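Local coordinates for exosome complex component Rrp42 (PDB 2PO1), which is probably a non-catalytic subunit of the archaeal RNA-degrading exosome that helps to shape the active site of its partner Rrp41, at residues V250-A253 with V254-F258; F258-A261 with E262-R265. All coordinates share one frame; numbering follows the deposited sequence.

Interaction 1. Residues V250-A253 with V254-F258; sequences VMYA and VETAF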
ATOM      1  N   VAL C 250      39.622   5.492  -2.869  1.00 30.26           N
ATOM      2  CA  VAL C 250      38.820   6.457  -2.103  1.00 29.47           C
ATOM      3  C   VAL C 250      39.490   7.817  -1.924  1.00 30.70           C
ATOM      4  O   VAL C 250      38.911   8.859  -2.233  1.00 30.03           O
ATOM      5  CB  VAL C 250      38.472   5.860  -0.742  1.00 29.68           C
ATOM      6  CG1 VAL C 250      37.797   6.904   0.190  1.00 30.65           C
ATOM      7  CG2 VAL C 250      37.618   4.645  -0.979  1.00 27.09           C
ATOM      8  N   MET C 251      40.709   7.792  -1.404  1.00 31.04           N
ATOM      9  CA  MET C 251      41.501   8.995  -1.261  1.00 33.95           C
ATOM     10  C   MET C 251      41.564   9.786  -2.584  1.00 32.11           C
ATOM     11  O   MET C 251      41.309  10.972  -2.621  1.00 31.81           O
ATOM     12  CB  MET C 251      42.906   8.612  -0.818  1.00 34.51           C
ATOM     13  CG  MET C 251      42.972   7.921   0.542  1.00 38.38           C
ATOM     14  SD  MET C 251      44.628   7.285   1.050  1.00 45.04           S
ATOM     15  CE  MET C 251      45.733   8.679   0.763  1.00 48.15           C
ATOM     16  N   TYR C 252      41.894   9.099  -3.669  1.00 32.14           N
ATOM     17  CA  TYR C 252      41.835   9.668  -5.009  1.00 31.17           C
ATOM     18  C   TYR C 252      40.464  10.252  -5.317  1.00 29.77           C
ATOM     19  O   TYR C 252      40.357  11.355  -5.850  1.00 30.49           O
ATOM     20  CB  TYR C 252      42.167   8.572  -6.064  1.00 31.20           C
ATOM     21  CG  TYR C 252      41.796   9.004  -7.463  1.00 28.60           C
ATOM     22  CD1 TYR C 252      40.564   8.638  -8.009  1.00 27.56           C
ATOM     23  CD2 TYR C 252      42.641   9.844  -8.209  1.00 29.51           C
ATOM     24  CE1 TYR C 252      40.197   9.045  -9.224  1.00 25.42           C
ATOM     25  CE2 TYR C 252      42.289  10.242  -9.468  1.00 26.85           C
ATOM     26  CZ  TYR C 252      41.043   9.853  -9.958  1.00 25.24           C
ATOM     27  OH  TYR C 252      40.604  10.226 -11.194  1.00 25.32           O
ATOM     28  N   ALA C 253      39.402   9.493  -5.014  1.00 27.03           N
ATOM     29  CA  ALA C 253      38.066   9.925  -5.318  1.00 25.36           C
ATOM     30  C   ALA C 253      37.777  11.227  -4.531  1.00 25.35           C
ATOM     31  O   ALA C 253      37.187  12.178  -5.062  1.00 25.14           O
ATOM     32  CB  ALA C 253      37.061   8.829  -4.892  1.00 23.06           C
ATOM     33  N   VAL C 254      38.194  11.267  -3.259  1.00 25.10           N
ATOM     34  CA  VAL C 254      37.840  12.403  -2.399  1.00 24.42           C
ATOM     35  C   VAL C 254      38.488  13.631  -2.993  1.00 25.58           C
ATOM     36  O   VAL C 254      37.854  14.673  -3.252  1.00 25.70           O
ATOM     37  CB  VAL C 254      38.368  12.214  -0.959  1.00 24.40           C
ATOM     38  CG1 VAL C 254      38.199  13.496  -0.221  1.00 25.90           C
ATOM     39  CG2 VAL C 254      37.574  11.113  -0.231  1.00 25.76           C
ATOM     40  N   GLU C 255      39.762  13.476  -3.275  1.00 26.13           N
ATOM     41  CA  GLU C 255      40.516  14.579  -3.770  1.00 28.67           C
ATOM     42  C   GLU C 255      40.005  15.096  -5.122  1.00 27.66           C
ATOM     43  O   GLU C 255      39.810  16.288  -5.319  1.00 28.19           O
ATOM     44  CB  GLU C 255      41.978  14.165  -3.773  1.00 29.11           C
ATOM     45  CG  GLU C 255      42.805  15.035  -4.512  1.00 35.35           C
ATOM     46  CD  GLU C 255      44.193  15.028  -3.954  1.00 42.85           C
ATOM     47  OE1 GLU C 255      44.452  14.229  -3.019  1.00 42.05           O
ATOM     48  OE2 GLU C 255      45.008  15.838  -4.453  1.00 50.75           O
ATOM     49  N   THR C 256      39.765  14.183  -6.046  1.00 28.21           N
ATOM     50  CA  THR C 256      39.255  14.509  -7.355  1.00 27.53           C
ATOM     51  C   THR C 256      37.857  15.080  -7.309  1.00 27.10           C
ATOM     52  O   THR C 256      37.563  15.948  -8.082  1.00 28.11           O
ATOM     53  CB  THR C 256      39.220  13.239  -8.198  1.00 27.87           C
ATOM     54  OG1 THR C 256      40.508  12.676  -8.138  1.00 27.18           O
ATOM     55  CG2 THR C 256      38.860  13.540  -9.634  1.00 25.23           C
ATOM     56  N   ALA C 257      36.992  14.551  -6.429  1.00 27.27           N
ATOM     57  CA  ALA C 257      35.682  15.109  -6.092  1.00 26.20           C
ATOM     58  C   ALA C 257      35.708  16.616  -5.817  1.00 28.21           C
ATOM     59  O   ALA C 257      34.926  17.376  -6.414  1.00 26.75           O
ATOM     60  CB  ALA C 257      35.137  14.398  -4.871  1.00 26.23           C
ATOM     61  N   PHE C 258      36.608  17.031  -4.918  1.00 28.98           N
ATOM     62  CA  PHE C 258      36.719  18.425  -4.489  1.00 31.00           C
ATOM     63  C   PHE C 258      37.028  19.294  -5.663  1.00 31.36           C
ATOM     64  O   PHE C 258      36.593  20.436  -5.734  1.00 32.33           O
ATOM     65  CB  PHE C 258      37.880  18.608  -3.521  1.00 31.92           C
ATOM     66  CG  PHE C 258      37.496  18.406  -2.102  1.00 33.19           C
ATOM     67  CD1 PHE C 258      37.781  17.223  -1.450  1.00 35.40           C
ATOM     68  CD2 PHE C 258      36.784  19.377  -1.428  1.00 33.40           C
ATOM     69  CE1 PHE C 258      37.381  17.023  -0.129  1.00 33.87           C
ATOM     70  CE2 PHE C 258      36.418  19.188  -0.130  1.00 30.61           C
ATOM     71  CZ  PHE C 258      36.722  18.010   0.524  1.00 32.63           C
TER
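Tyr-252 and Thr-256 meet one helical turn apart, and the threonine can be followed atom by atom. Its CB packs against the turn before it, 3.2 Å from Tyr-252 O. From there OG1 branches back beside its own backbone N (chi1 -53°), which drops the hydroxyl onto the same carbonyl: Thr-256 OG1 donates to Tyr-252 O at 2.6 Å. The helical bond from Thr-256 N reaches Tyr-252 O as well, at 2.9 Å and nearly straight (167°), and the two donors arrive from opposite faces of the carbonyl plane. One oxygen is thus gripped twice, and the buried hydroxyl is satisfied within the helix. OG1 also lies over one face of the tyrosine ring, 3.3 Å above its plane and displaced toward the rim near CE2. Thr-256 CG2, the other branch, has Tyr-252 OH as its nearest tyrosine side-chain atom, at 4.1 Å. That phenol is held by Glu-34, whose loop Thr-256 also touches.

The other flank is apolar. Val-250 CG1 and Val-254 CG2 stand 4.2 Å apart, both residues buried, and together they face strands 222-228 and 234-240 as well as the chain of another protein. Ala-253 and Ala-257, small enough to let the helix lie close, rest on Ile-226, while Val-254 N to Val-250 O and Ala-257 N to Ala-253 O are both short helical bonds of 2.7 Å. The hydroxyl bonded to the i-4 carbonyl is common for threonine in alpha-helices; the small alanines turned to the sheet belong to the helix-on-sheet packing of the RNase PH fold.

Interaction 2. Residues F258-A261 with E262-R265; sequences FKKA and EEIR
The middle of the long C-terminal helix 247-275 of this RNase PH-family subunit carries the contact, in which charged side chains one turn apart flank a small buried alanine. Ala-261 and Arg-265 are joined first through the backbone, Arg-265 N giving its hydrogen to Ala-261 O at 2.7 Å. The arginine then folds back over that turn: CG leaves anti to N (chi1 -163°), bends follow at chi2 and chi3, and the guanidinium comes to lie with one face above Ala-261 O, 3.8 Å from its plane. In that plane, NE and NH2 grip Glu-262 side-on, both on the single oxygen OE2, with Arg-265 NE to Glu-262 OE2 at 3.0 Å and Arg-265 NH2 to Glu-262 OE2 at 2.9 Å. The remaining nitrogen, NH1, bonds to the carbonyl of Ile-195, and Glu-262 OE1 is paired with Lys-266. The carboxylate of Glu-262 thus has a cationic partner on each oxygen, which probably helps to balance its charge, and the guanidinium is probably held against rotation.

Round the helix, Lys-260 NZ is modelled in a salt bridge to Glu-263 OE1, but that oxygen is too close to a neighbouring atom, so the detail is doubtful. Lys-260, bent at chi2 and chi3, also donates from NZ to the backbone O of Glu-34. The side chains of Lys-260 and Ile-264 both touch Tyr-36; Ile-264 CG1 returns over the previous turn to 3.1 Å from Lys-260 O. Ala-261 suits the buried face, since a lone methyl fits between the helix and strands 197-204 and 222-228. A helix with a small apolar face on the sheet and charged side chains along its flanks is amphipathic, as here in the RNase PH fold.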
ATOM      1  N   PHE C 258      36.608  17.031  -4.918  1.00 28.98           N
ATOM      2  CA  PHE C 258      36.719  18.425  -4.489  1.00 31.00           C
ATOM      3  C   PHE C 258      37.028  19.294  -5.663  1.00 31.36           C
ATOM      4  O   PHE C 258      36.593  20.436  -5.734  1.00 32.33           O
ATOM      5  CB  PHE C 258      37.880  18.608  -3.521  1.00 31.92           C
ATOM      6  CG  PHE C 258      37.496  18.406  -2.102  1.00 33.19           C
ATOM      7  CD1 PHE C 258      37.781  17.223  -1.450  1.00 35.40           C
ATOM      8  CD2 PHE C 258      36.784  19.377  -1.428  1.00 33.40           C
ATOM      9  CE1 PHE C 258      37.381  17.023  -0.129  1.00 33.87           C
ATOM     10  CE2 PHE C 258      36.418  19.188  -0.130  1.00 30.61           C
ATOM     11  CZ  PHE C 258      36.722  18.010   0.524  1.00 32.63           C
ATOM     12  N   LYS C 259      37.812  18.739  -6.579  1.00 32.00           N
ATOM     13  CA  LYS C 259      38.247  19.454  -7.754  1.00 31.07           C
ATOM     14  C   LYS C 259      37.099  19.548  -8.735  1.00 29.61           C
ATOM     15  O   LYS C 259      36.798  20.587  -9.271  1.00 29.51           O
ATOM     16  CB  LYS C 259      39.401  18.711  -8.399  1.00 32.21           C
ATOM     17  CG  LYS C 259      39.976  19.428  -9.593  1.00 33.18           C
ATOM     18  CD  LYS C 259      41.165  18.640 -10.130  1.00 39.70           C
ATOM     19  CE  LYS C 259      40.765  17.208 -10.511  1.00 37.95           C
ATOM     20  NZ  LYS C 259      41.960  16.434 -10.975  1.00 37.28           N
ATOM     21  N   LYS C 260      36.435  18.430  -8.971  1.00 29.02           N
ATOM     22  CA  LYS C 260      35.348  18.425  -9.912  1.00 29.09           C
ATOM     23  C   LYS C 260      34.155  19.196  -9.317  1.00 27.98           C
ATOM     24  O   LYS C 260      33.425  19.903 -10.039  1.00 27.55           O
ATOM     25  CB  LYS C 260      34.989  16.963 -10.251  1.00 28.61           C
ATOM     26  CG  LYS C 260      36.179  16.288 -10.974  1.00 30.28           C
ATOM     27  CD  LYS C 260      35.980  16.445 -12.459  1.00 30.23           C
ATOM     28  CE  LYS C 260      36.772  17.481 -13.028  1.00 32.34           C
ATOM     29  NZ  LYS C 260      36.465  17.635 -14.500  1.00 29.22           N
ATOM     30  N   ALA C 261      33.954  19.065  -8.009  1.00 28.17           N
ATOM     31  CA  ALA C 261      32.803  19.751  -7.341  1.00 26.62           C
ATOM     32  C   ALA C 261      32.988  21.255  -7.532  1.00 28.46           C
ATOM     33  O   ALA C 261      32.045  22.003  -7.785  1.00 28.37           O
ATOM     34  CB  ALA C 261      32.745  19.409  -5.900  1.00 25.54           C
ATOM     35  N   GLU C 262      34.219  21.710  -7.437  1.00 29.62           N
ATOM     36  CA  GLU C 262      34.447  23.129  -7.551  1.00 32.06           C
ATOM     37  C   GLU C 262      34.158  23.603  -8.949  1.00 31.77           C
ATOM     38  O   GLU C 262      33.650  24.700  -9.106  1.00 33.24           O
ATOM     39  CB  GLU C 262      35.839  23.540  -7.085  1.00 34.21           C
ATOM     40  CG  GLU C 262      36.044  25.104  -6.919  1.00 42.84           C
ATOM     41  CD  GLU C 262      34.799  25.881  -6.333  1.00 48.53           C
ATOM     42  OE1 GLU C 262      34.365  26.897  -6.964  1.00 48.77           O
ATOM     43  OE2 GLU C 262      34.255  25.472  -5.259  1.00 48.54           O
ATOM     44  N   GLU C 263      34.543  22.820  -9.965  1.00 30.53           N
ATOM     45  CA  GLU C 263      34.284  23.183 -11.358  1.00 30.43           C
ATOM     46  C   GLU C 263      32.753  23.219 -11.574  1.00 28.93           C
ATOM     47  O   GLU C 263      32.233  24.054 -12.299  1.00 30.05           O
ATOM     48  CB  GLU C 263      34.918  22.128 -12.269  1.00 31.29           C
ATOM     49  CG  GLU C 263      36.472  22.104 -12.243  1.00 34.71           C
ATOM     50  CD  GLU C 263      37.030  21.001 -13.143  1.00 35.06           C
ATOM     51  OE1 GLU C 263      36.280  20.095 -13.471  1.00 36.92           O
ATOM     52  OE2 GLU C 263      38.216  21.023 -13.492  1.00 42.34           O
ATOM     53  N   ILE C 264      32.045  22.307 -10.913  1.00 25.47           N
ATOM     54  CA  ILE C 264      30.592  22.242 -11.014  1.00 23.88           C
ATOM     55  C   ILE C 264      29.912  23.385 -10.250  1.00 24.43           C
ATOM     56  O   ILE C 264      28.939  23.993 -10.757  1.00 25.01           O
ATOM     57  CB  ILE C 264      30.101  20.872 -10.557  1.00 21.36           C
ATOM     58  CG1 ILE C 264      30.695  19.819 -11.526  1.00 23.00           C
ATOM     59  CG2 ILE C 264      28.596  20.869 -10.461  1.00 19.98           C
ATOM     60  CD1 ILE C 264      29.975  18.617 -11.611  1.00 26.73           C
ATOM     61  N   ARG C 265      30.418  23.690  -9.052  1.00 24.01           N
ATOM     62  CA  ARG C 265      29.861  24.822  -8.268  1.00 25.40           C
ATOM     63  C   ARG C 265      29.866  26.108  -9.080  1.00 28.01           C
ATOM     64  O   ARG C 265      28.869  26.855  -9.102  1.00 28.86           O
ATOM     65  CB  ARG C 265      30.669  25.014  -7.002  1.00 26.43           C
ATOM     66  CG  ARG C 265      30.044  25.835  -5.885  1.00 28.87           C
ATOM     67  CD  ARG C 265      30.118  24.916  -4.629  1.00 34.63           C
ATOM     68  NE  ARG C 265      31.486  24.433  -4.521  1.00 34.96           N
ATOM     69  CZ  ARG C 265      31.868  23.221  -4.137  1.00 31.00           C
ATOM     70  NH1 ARG C 265      31.024  22.260  -3.756  1.00 25.55           N
ATOM     71  NH2 ARG C 265      33.150  22.980  -4.159  1.00 33.21           N
TER

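In the fold
Interactions 1 and 2 are successive pieces of helix 247-275, sharing Phe-258, with centres about 11 Å apart. Both rest on the four-stranded antiparallel sheet through strands 197-204 and 222-228. Glu-34 ties them further: it takes the phenol of Tyr-252 in one and pairs with Lys-259 in the other, and pentanediol, probably from the crystallisation liquor, lies about 3 Å from the side chains of Tyr-252 and of Lys-259. Residues 250-258 also border the chain of another protein, where Glu-255 forms a salt bridge with a basic side chain of that chain. The bound nucleic acid is remote, its nearest atoms about 19 and 20 Å away, so neither contact touches it.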